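PDB 4ZCF: type III restriction-modification enzyme EcoP15I Mod subunit from Escherichia coli, which methylates one adenine of its asymmetric DNA recognition site 5'-CAGCAG-3' using S-adenosyl-L-methionine, and joins the Res subunit for DNA restriction. Local coordinates for residues K75-E80 / D543-T548. Sequence-based numbering, arbitrary orientation.
Sequences KTLLAE and DTLLTT
T548 meets L78 where a three-threonine face of the helix lies against the outer edge of strand 76-80, the edge turned away from strand 508-514. The hydroxyl OG1 of T548 stands 3.0 Å from the carbonyl O of L78 and 2.7 Å from O of T544, one turn back in its own helix. Both carbonyls can accept a hydrogen bond from this hydroxyl, and its one proton cannot serve both fully. With OG1 anti to its own carbonyl carbon (chi1 -54°), the hydroxyl folds back over the helix toward T544 while still meeting the strand.

Van der Waals contacts, some of them methyl to oxygen, surround this centre. The methyl CG2 of T547 sits 3.4 Å from O of L78 and also touches CA of A79. The small A79 lets T544 come close, CB to OG1 being 3.7 Å; that hydroxyl is itself bonded to the carbonyl of E540 in the preceding turn. The apolar part belongs to L77, whose CB lies 3.8 Å from CG2 of T544. L77 crosses the side chains of T544 and T548 at about a right angle: CD1 rests on CG2 of T544, and CD2 packs 3.9 Å from CG2 of T548. CD2 of L545 adds a looser contact with CD1 of L77, and F516 touches both leucines.

The strand and helix axes run nearly perpendicular, at 101°, and approach to 6.6 Å. Strand 76-80 ends the large mixed sheet of the methylase domain, antiparallel to strand 508-514, through backbone hydrogen bonds of L77 with M513 and of A79 with Q511. Helix 539-552, from the C-terminal domain, packs across its outer edge, where the carbonyl of L78 meets T548, and so joins the two domains, its nearest atom about 38 Å from the bound DNA.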
loop_
_atom_site.group_PDB
_atom_site.type_symbol
_atom_site.label_atom_id
_atom_site.label_comp_id
_atom_site.label_asym_id
_atom_site.label_seq_id
_atom_site.Cartn_x
_atom_site.Cartn_y
_atom_site.Cartn_z
ATOM N N LYS A 75 -6.768 -1.305 -27.610
ATOM C CA LYS A 75 -6.806 -1.015 -29.051
ATOM C C LYS A 75 -6.224 -2.230 -29.836
ATOM O O LYS A 75 -6.025 -2.139 -31.050
ATOM C CB LYS A 75 -5.839 0.173 -29.300
ATOM C CG LYS A 75 -6.450 1.532 -29.603
ATOM C CD LYS A 75 -5.317 2.528 -29.885
ATOM C CE LYS A 75 -5.794 3.878 -30.371
ATOM N NZ LYS A 75 -4.677 4.861 -30.478
ATOM N N THR A 76 -5.862 -3.318 -29.126
ATOM C CA THR A 76 -5.186 -4.474 -29.701
ATOM C C THR A 76 -5.854 -5.803 -29.355
ATOM O O THR A 76 -6.832 -5.863 -28.606
ATOM C CB THR A 76 -3.720 -4.507 -29.176
ATOM O OG1 THR A 76 -3.710 -4.467 -27.745
ATOM C CG2 THR A 76 -2.845 -3.401 -29.729
ATOM N N LEU A 77 -5.295 -6.882 -29.914
ATOM C CA LEU A 77 -5.657 -8.260 -29.636
ATOM C C LEU A 77 -4.360 -8.980 -29.185
ATOM O O LEU A 77 -3.260 -8.444 -29.324
ATOM C CB LEU A 77 -6.254 -8.965 -30.875
ATOM C CG LEU A 77 -7.412 -8.318 -31.654
ATOM C CD1 LEU A 77 -7.887 -9.253 -32.756
ATOM C CD2 LEU A 77 -8.612 -7.990 -30.748
ATOM N N LEU A 78 -4.499 -10.207 -28.705
ATOM C CA LEU A 78 -3.393 -11.043 -28.274
ATOM C C LEU A 78 -3.378 -12.357 -29.060
ATOM O O LEU A 78 -4.427 -12.904 -29.394
ATOM C CB LEU A 78 -3.467 -11.329 -26.756
ATOM C CG LEU A 78 -2.163 -11.840 -26.117
ATOM C CD1 LEU A 78 -1.226 -10.700 -25.812
ATOM C CD2 LEU A 78 -2.437 -12.672 -24.905
ATOM N N ALA A 79 -2.176 -12.839 -29.365
ATOM C CA ALA A 79 -1.962 -14.095 -30.056
ATOM C C ALA A 79 -0.691 -14.713 -29.536
ATOM O O ALA A 79 0.159 -14.009 -28.995
ATOM C CB ALA A 79 -1.867 -13.878 -31.553
ATOM N N GLU A 80 -0.576 -16.039 -29.715
ATOM C CA GLU A 80 0.541 -16.896 -29.329
ATOM C C GLU A 80 1.631 -16.871 -30.354
ATOM O O GLU A 80 1.367 -16.623 -31.527
ATOM C CB GLU A 80 0.074 -18.354 -29.349
ATOM C CG GLU A 80 -0.891 -18.771 -28.278
ATOM C CD GLU A 80 -1.029 -20.275 -28.243
ATOM O OE1 GLU A 80 -0.203 -20.938 -27.575
ATOM O OE2 GLU A 80 -1.939 -20.793 -28.928
ATOM N N ASP A 543 -7.133 -17.723 -35.134
ATOM C CA ASP A 543 -6.375 -18.108 -33.945
ATOM C C ASP A 543 -6.190 -16.934 -32.988
ATOM O O ASP A 543 -6.287 -17.132 -31.781
ATOM C CB ASP A 543 -5.037 -18.743 -34.335
ATOM C CG ASP A 543 -5.144 -20.165 -34.867
ATOM O OD1 ASP A 543 -6.111 -20.882 -34.479
ATOM O OD2 ASP A 543 -4.231 -20.586 -35.626
ATOM N N THR A 544 -5.969 -15.707 -33.522
ATOM C CA THR A 544 -5.883 -14.463 -32.754
ATOM C C THR A 544 -7.197 -14.207 -31.975
ATOM O O THR A 544 -7.137 -13.862 -30.799
ATOM C CB THR A 544 -5.453 -13.288 -33.643
ATOM O OG1 THR A 544 -4.251 -13.645 -34.336
ATOM C CG2 THR A 544 -5.216 -11.998 -32.840
ATOM N N LEU A 545 -8.361 -14.441 -32.606
ATOM C CA LEU A 545 -9.687 -14.279 -31.996
ATOM C C LEU A 545 -9.926 -15.223 -30.850
ATOM O O LEU A 545 -10.349 -14.781 -29.797
ATOM C CB LEU A 545 -10.809 -14.479 -33.024
ATOM C CG LEU A 545 -11.039 -13.409 -34.071
ATOM C CD1 LEU A 545 -12.321 -13.718 -34.823
ATOM C CD2 LEU A 545 -11.142 -12.019 -33.451
ATOM N N LEU A 546 -9.688 -16.526 -31.059
ATOM C CA LEU A 546 -9.870 -17.588 -30.061
ATOM C C LEU A 546 -9.078 -17.284 -28.784
ATOM O O LEU A 546 -9.638 -17.375 -27.690
ATOM C CB LEU A 546 -9.430 -18.923 -30.680
ATOM C CG LEU A 546 -9.544 -20.188 -29.843
ATOM C CD1 LEU A 546 -10.992 -20.477 -29.405
ATOM C CD2 LEU A 546 -8.962 -21.362 -30.599
ATOM N N THR A 547 -7.793 -16.902 -28.942
ATOM C CA THR A 547 -6.819 -16.545 -27.904
ATOM C C THR A 547 -7.298 -15.309 -27.126
ATOM O O THR A 547 -7.302 -15.334 -25.900
ATOM C CB THR A 547 -5.413 -16.362 -28.564
ATOM O OG1 THR A 547 -4.998 -17.621 -29.113
ATOM C CG2 THR A 547 -4.348 -15.832 -27.587
ATOM N N THR A 548 -7.679 -14.241 -27.842
ATOM C CA THR A 548 -8.194 -13.002 -27.257
ATOM C C THR A 548 -9.522 -13.281 -26.516
ATOM O O THR A 548 -9.666 -12.881 -25.376
ATOM C CB THR A 548 -8.365 -11.933 -28.356
ATOM O OG1 THR A 548 -7.132 -11.772 -29.066
ATOM C CG2 THR A 548 -8.840 -10.600 -27.814
#